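PDB 1TUO: putative phosphomannomutase from Thermus thermophilus, which probably interconverts phosphorylated sugars as a magnesium-dependent member of the phosphohexose mutase family, possibly acting as a phosphopentomutase. Local coordinates for residues A[51-65]-A[102-116]. Sequence-based numbering, arbitrary orientation.
Sequences VVVGHDTRFLADAFA and GGAMLTASHNPPQYL
The Arg58 guanidinium lies with one face against the methyl of Ala108, whose CB sits 3.4 Å from Arg58 CZ, and carries carbonyl oxygens of Ser109, Asn111 and Pro112 at its edge, together with Asp56 OD1. This loop of domain I in the phosphohexomutase fold probably carries the phosphoserine: the Thr-Ala-Ser-His-Asn sequence of 107-111 matches the family motif, which makes Ser109 the likely residue; its OG is hydrogen-bonded to Asp249 and Asp251 of the next domain.

Arg58 runs out extended from CG to NE, with chi3 at -175°, and its end is wrapped by the loop. Arg58 NH2 donates to Asn111 O at 2.7 Å, almost straight, and to Ser109 O, which it meets from above the carbonyl plane. NH1 serves Pro112 O and Tyr115 O; Pro112 O also takes Tyr115 N, the two donors arriving from opposite faces. NE forms a salt bridge with Asp56 OD1, though the hydrogen bond within it is weak; Asp56 OD1 also receives Thr107 OG1 at 2.6 Å. A leucine in place of Arg58 would probably leave the carbonyls of Ser109, Asn111, Pro112 and Tyr115 without these donors and the loop freer to shift.

Behind the loop, strands 51-55 and 102-106 run parallel in the domain's sheet, Gly54 O accepting from Leu106 N at 2.8 Å. Helix 61-75 covers the face bearing Val53, Ala104 and Leu106; helix 88-97 packs on the other, against Val52 and Met105. Leu106 CD1 touches Phe64 CB at 3.7 Å. The Leu116 branches divide the work: CD1 lies along the Arg58 aliphatic chain, while CD2 rests 3.6 Å from Phe64 CD1.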
loop_
_atom_site.group_PDB
_atom_site.type_symbol
_atom_site.label_atom_id
_atom_site.label_comp_id
_atom_site.label_asym_id
_atom_site.label_seq_id
_atom_site.Cartn_x
_atom_site.Cartn_y
_atom_site.Cartn_z
ATOM N N VAL A 51 21.146 4.514 -8.480
ATOM C CA VAL A 51 20.108 4.699 -7.468
ATOM C C VAL A 51 19.002 5.492 -8.128
ATOM O O VAL A 51 19.272 6.475 -8.814
ATOM C CB VAL A 51 20.602 5.517 -6.253
ATOM C CG1 VAL A 51 19.457 5.683 -5.243
ATOM C CG2 VAL A 51 21.783 4.822 -5.597
ATOM N N VAL A 52 17.763 5.058 -7.922
ATOM C CA VAL A 52 16.617 5.759 -8.483
ATOM C C VAL A 52 15.922 6.483 -7.341
ATOM O O VAL A 52 15.697 5.901 -6.282
ATOM C CB VAL A 52 15.635 4.782 -9.152
ATOM C CG1 VAL A 52 14.527 5.554 -9.845
ATOM C CG2 VAL A 52 16.380 3.919 -10.173
ATOM N N VAL A 53 15.617 7.759 -7.551
ATOM C CA VAL A 53 14.949 8.567 -6.530
ATOM C C VAL A 53 13.599 9.038 -7.060
ATOM O O VAL A 53 13.468 9.369 -8.236
ATOM C CB VAL A 53 15.793 9.816 -6.170
ATOM C CG1 VAL A 53 15.052 10.675 -5.133
ATOM C CG2 VAL A 53 17.144 9.385 -5.614
ATOM N N GLY A 54 12.597 9.063 -6.190
ATOM C CA GLY A 54 11.286 9.523 -6.602
ATOM C C GLY A 54 10.651 10.314 -5.476
ATOM O O GLY A 54 11.162 10.318 -4.355
ATOM N N HIS A 55 9.543 10.993 -5.768
ATOM C CA HIS A 55 8.844 11.768 -4.738
ATOM C C HIS A 55 7.350 11.800 -5.032
ATOM O O HIS A 55 6.944 11.550 -6.162
ATOM C CB HIS A 55 9.388 13.194 -4.702
ATOM C CG HIS A 55 9.125 13.973 -5.952
ATOM N ND1 HIS A 55 7.949 14.664 -6.168
ATOM C CD2 HIS A 55 9.892 14.184 -7.047
ATOM C CE1 HIS A 55 8.008 15.267 -7.342
ATOM N NE2 HIS A 55 9.176 14.993 -7.895
ATOM N N ASP A 56 6.534 12.094 -4.019
ATOM C CA ASP A 56 5.093 12.171 -4.229
ATOM C C ASP A 56 4.664 13.634 -4.349
ATOM O O ASP A 56 5.467 14.467 -4.763
ATOM C CB ASP A 56 4.323 11.434 -3.123
ATOM C CG ASP A 56 4.563 11.997 -1.737
ATOM O OD1 ASP A 56 4.155 11.315 -0.770
ATOM O OD2 ASP A 56 5.137 13.099 -1.603
ATOM N N THR A 57 3.415 13.947 -4.010
ATOM C CA THR A 57 2.939 15.326 -4.144
ATOM C C THR A 57 3.033 16.156 -2.874
ATOM O O THR A 57 2.566 17.298 -2.847
ATOM C CB THR A 57 1.469 15.375 -4.604
ATOM O OG1 THR A 57 0.630 14.857 -3.563
ATOM C CG2 THR A 57 1.277 14.542 -5.863
ATOM N N ARG A 58 3.639 15.602 -1.831
ATOM C CA ARG A 58 3.761 16.342 -0.574
ATOM C C ARG A 58 4.581 17.612 -0.741
ATOM O O ARG A 58 5.407 17.712 -1.641
ATOM C CB ARG A 58 4.353 15.434 0.500
ATOM C CG ARG A 58 3.359 14.389 0.946
ATOM C CD ARG A 58 3.938 13.264 1.795
ATOM N NE ARG A 58 2.872 12.291 2.037
ATOM C CZ ARG A 58 2.013 12.366 3.048
ATOM N NH1 ARG A 58 2.108 13.351 3.935
ATOM N NH2 ARG A 58 1.015 11.498 3.139
ATOM N N PHE A 59 4.326 18.595 0.120
ATOM C CA PHE A 59 5.020 19.875 0.042
ATOM C C PHE A 59 6.538 19.701 0.122
ATOM O O PHE A 59 7.050 19.054 1.029
ATOM C CB PHE A 59 4.529 20.801 1.164
ATOM C CG PHE A 59 4.940 22.239 0.984
ATOM C CD1 PHE A 59 4.289 23.051 0.059
ATOM C CD2 PHE A 59 5.982 22.774 1.735
ATOM C CE1 PHE A 59 4.673 24.391 -0.117
ATOM C CE2 PHE A 59 6.373 24.113 1.566
ATOM C CZ PHE A 59 5.720 24.916 0.640
ATOM N N LEU A 60 7.241 20.286 -0.845
ATOM C CA LEU A 60 8.699 20.217 -0.930
ATOM C C LEU A 60 9.258 18.822 -1.200
ATOM O O LEU A 60 10.475 18.645 -1.221
ATOM C CB LEU A 60 9.350 20.770 0.344
ATOM C CG LEU A 60 9.375 22.293 0.511
ATOM C CD1 LEU A 60 9.874 22.630 1.906
ATOM C CD2 LEU A 60 10.269 22.922 -0.554
ATOM N N ALA A 61 8.394 17.833 -1.424
ATOM C CA ALA A 61 8.905 16.483 -1.685
ATOM C C ALA A 61 9.831 16.516 -2.897
ATOM O O ALA A 61 10.859 15.821 -2.940
ATOM C CB ALA A 61 7.751 15.512 -1.928
ATOM N N ASP A 62 9.463 17.326 -3.885
ATOM C CA ASP A 62 10.270 17.466 -5.087
ATOM C C ASP A 62 11.636 18.060 -4.752
ATOM O O ASP A 62 12.670 17.568 -5.213
ATOM C CB ASP A 62 9.528 18.316 -6.141
ATOM C CG ASP A 62 9.096 19.696 -5.630
ATOM O OD1 ASP A 62 9.138 19.978 -4.412
ATOM O OD2 ASP A 62 8.682 20.512 -6.484
ATOM N N ALA A 63 11.647 19.106 -3.929
ATOM C CA ALA A 63 12.908 19.737 -3.544
ATOM C C ALA A 63 13.792 18.790 -2.729
ATOM O O ALA A 63 15.014 18.757 -2.911
ATOM C CB ALA A 63 12.635 21.017 -2.751
ATOM N N PHE A 64 13.179 18.025 -1.829
ATOM C CA PHE A 64 13.936 17.075 -1.017
ATOM C C PHE A 64 14.523 15.990 -1.914
ATOM O O PHE A 64 15.653 15.547 -1.711
ATOM C CB PHE A 64 13.037 16.437 0.048
ATOM C CG PHE A 64 12.746 17.337 1.233
ATOM C CD1 PHE A 64 11.445 17.707 1.540
ATOM C CD2 PHE A 64 13.774 17.772 2.061
ATOM C CE1 PHE A 64 11.169 18.498 2.664
ATOM C CE2 PHE A 64 13.508 18.560 3.180
ATOM C CZ PHE A 64 12.203 18.920 3.481
ATOM N N ALA A 65 13.749 15.562 -2.908
ATOM C CA ALA A 65 14.214 14.526 -3.828
ATOM C C ALA A 65 15.391 15.015 -4.676
ATOM O O ALA A 65 16.331 14.264 -4.941
ATOM C CB ALA A 65 13.066 14.073 -4.734
ATOM N N GLY A 102 19.470 0.251 -5.807
ATOM C CA GLY A 102 18.421 0.564 -4.854
ATOM C C GLY A 102 17.651 1.800 -5.250
ATOM O O GLY A 102 17.921 2.398 -6.287
ATOM N N GLY A 103 16.699 2.188 -4.408
ATOM C CA GLY A 103 15.898 3.367 -4.683
ATOM C C GLY A 103 15.488 4.059 -3.398
ATOM O O GLY A 103 15.449 3.442 -2.333
ATOM N N ALA A 104 15.188 5.350 -3.504
ATOM C CA ALA A 104 14.763 6.133 -2.355
ATOM C C ALA A 104 13.512 6.879 -2.773
ATOM O O ALA A 104 13.486 7.516 -3.818
ATOM C CB ALA A 104 15.849 7.118 -1.953
ATOM N N MET A 105 12.475 6.792 -1.957
ATOM C CA MET A 105 11.229 7.473 -2.278
ATOM C C MET A 105 10.855 8.480 -1.193
ATOM O O MET A 105 10.757 8.156 -0.016
ATOM C CB MET A 105 10.129 6.419 -2.411
ATOM C CG MET A 105 8.757 7.036 -2.689
ATOM S SD MET A 105 8.571 7.539 -4.405
ATOM C CE MET A 105 6.981 8.366 -4.248
ATOM N N LEU A 106 10.651 9.722 -1.618
ATOM C CA LEU A 106 10.256 10.778 -0.695
ATOM C C LEU A 106 8.735 10.713 -0.608
ATOM O O LEU A 106 8.020 11.096 -1.544
ATOM C CB LEU A 106 10.703 12.153 -1.212
ATOM C CG LEU A 106 12.127 12.617 -0.864
ATOM C CD1 LEU A 106 12.222 12.882 0.641
ATOM C CD2 LEU A 106 13.155 11.567 -1.300
ATOM N N THR A 107 8.250 10.194 0.513
ATOM C CA THR A 107 6.822 10.062 0.733
ATOM C C THR A 107 6.530 9.727 2.185
ATOM O O THR A 107 7.408 9.260 2.913
ATOM C CB THR A 107 6.223 8.933 -0.157
ATOM O OG1 THR A 107 4.797 8.924 -0.034
ATOM C CG2 THR A 107 6.752 7.566 0.276
ATOM N N ALA A 108 5.294 10.002 2.593
ATOM C CA ALA A 108 4.807 9.681 3.925
ATOM C C ALA A 108 3.497 8.924 3.685
ATOM O O ALA A 108 2.612 8.859 4.543
ATOM C CB ALA A 108 4.572 10.941 4.752
ATOM N N SER A 109 3.386 8.382 2.473
ATOM C CA SER A 109 2.261 7.547 2.067
ATOM C C SER A 109 0.859 8.081 2.369
ATOM O O SER A 109 0.402 9.029 1.741
ATOM C CB SER A 109 2.456 6.156 2.698
ATOM O OG SER A 109 1.538 5.191 2.205
ATOM N N HIS A 110 0.188 7.468 3.335
ATOM C CA HIS A 110 -1.181 7.845 3.696
ATOM C C HIS A 110 -1.281 8.768 4.908
ATOM O O HIS A 110 -2.380 9.069 5.369
ATOM C CB HIS A 110 -1.971 6.575 3.982
ATOM C CG HIS A 110 -1.440 5.804 5.148
ATOM N ND1 HIS A 110 -1.883 6.005 6.438
ATOM C CD2 HIS A 110 -0.449 4.884 5.230
ATOM C CE1 HIS A 110 -1.189 5.242 7.264
ATOM N NE2 HIS A 110 -0.312 4.553 6.556
ATOM N N ASN A 111 -0.145 9.220 5.424
ATOM C CA ASN A 111 -0.146 10.084 6.599
ATOM C C ASN A 111 -0.594 11.519 6.352
ATOM O O ASN A 111 -0.660 11.979 5.216
ATOM C CB ASN A 111 1.242 10.086 7.231
ATOM C CG ASN A 111 1.575 8.767 7.883
ATOM O OD1 ASN A 111 0.823 8.275 8.729
ATOM N ND2 ASN A 111 2.702 8.183 7.502
ATOM N N PRO A 112 -0.921 12.247 7.435
ATOM C CA PRO A 112 -1.359 13.635 7.306
ATOM C C PRO A 112 -0.335 14.450 6.511
ATOM O O PRO A 112 0.854 14.126 6.495
ATOM C CB PRO A 112 -1.488 14.085 8.759
ATOM C CG PRO A 112 -1.960 12.824 9.441
ATOM C CD PRO A 112 -1.037 11.780 8.828
ATOM N N PRO A 113 -0.785 15.538 5.869
ATOM C CA PRO A 113 0.015 16.447 5.043
ATOM C C PRO A 113 1.347 16.956 5.597
ATOM O O PRO A 113 2.301 17.146 4.840
ATOM C CB PRO A 113 -0.946 17.604 4.774
ATOM C CG PRO A 113 -2.273 16.968 4.809
ATOM C CD PRO A 113 -2.175 16.024 5.974
ATOM N N GLN A 114 1.408 17.193 6.902
ATOM C CA GLN A 114 2.626 17.727 7.502
ATOM C C GLN A 114 3.798 16.753 7.557
ATOM O O GLN A 114 4.919 17.162 7.847
ATOM C CB GLN A 114 2.352 18.252 8.922
ATOM C CG GLN A 114 1.909 17.188 9.912
ATOM C CD GLN A 114 0.406 17.005 9.936
ATOM O OE1 GLN A 114 -0.263 17.133 8.911
ATOM N NE2 GLN A 114 -0.133 16.694 11.112
ATOM N N TYR A 115 3.548 15.478 7.270
ATOM C CA TYR A 115 4.616 14.481 7.313
ATOM C C TYR A 115 5.279 14.192 5.981
ATOM O O TYR A 115 4.665 14.292 4.926
ATOM C CB TYR A 115 4.100 13.141 7.842
ATOM C CG TYR A 115 3.633 13.170 9.269
ATOM C CD1 TYR A 115 2.303 13.451 9.580
ATOM C CD2 TYR A 115 4.521 12.917 10.314
ATOM C CE1 TYR A 115 1.869 13.475 10.902
ATOM C CE2 TYR A 115 4.099 12.941 11.637
ATOM C CZ TYR A 115 2.774 13.219 11.924
ATOM O OH TYR A 115 2.355 13.240 13.234
ATOM N N LEU A 116 6.550 13.821 6.058
ATOM C CA LEU A 116 7.307 13.424 4.883
ATOM C C LEU A 116 8.303 12.396 5.411
ATOM O O LEU A 116 8.473 12.243 6.624
ATOM C CB LEU A 116 8.009 14.627 4.239
ATOM C CG LEU A 116 8.469 14.509 2.773
ATOM C CD1 LEU A 116 7.614 13.517 1.990
ATOM C CD2 LEU A 116 8.412 15.885 2.119
HETATM O O HOH W 1 1.618 10.912 -0.069
HETATM O O HOH W 2 2.317 17.812 1.988
#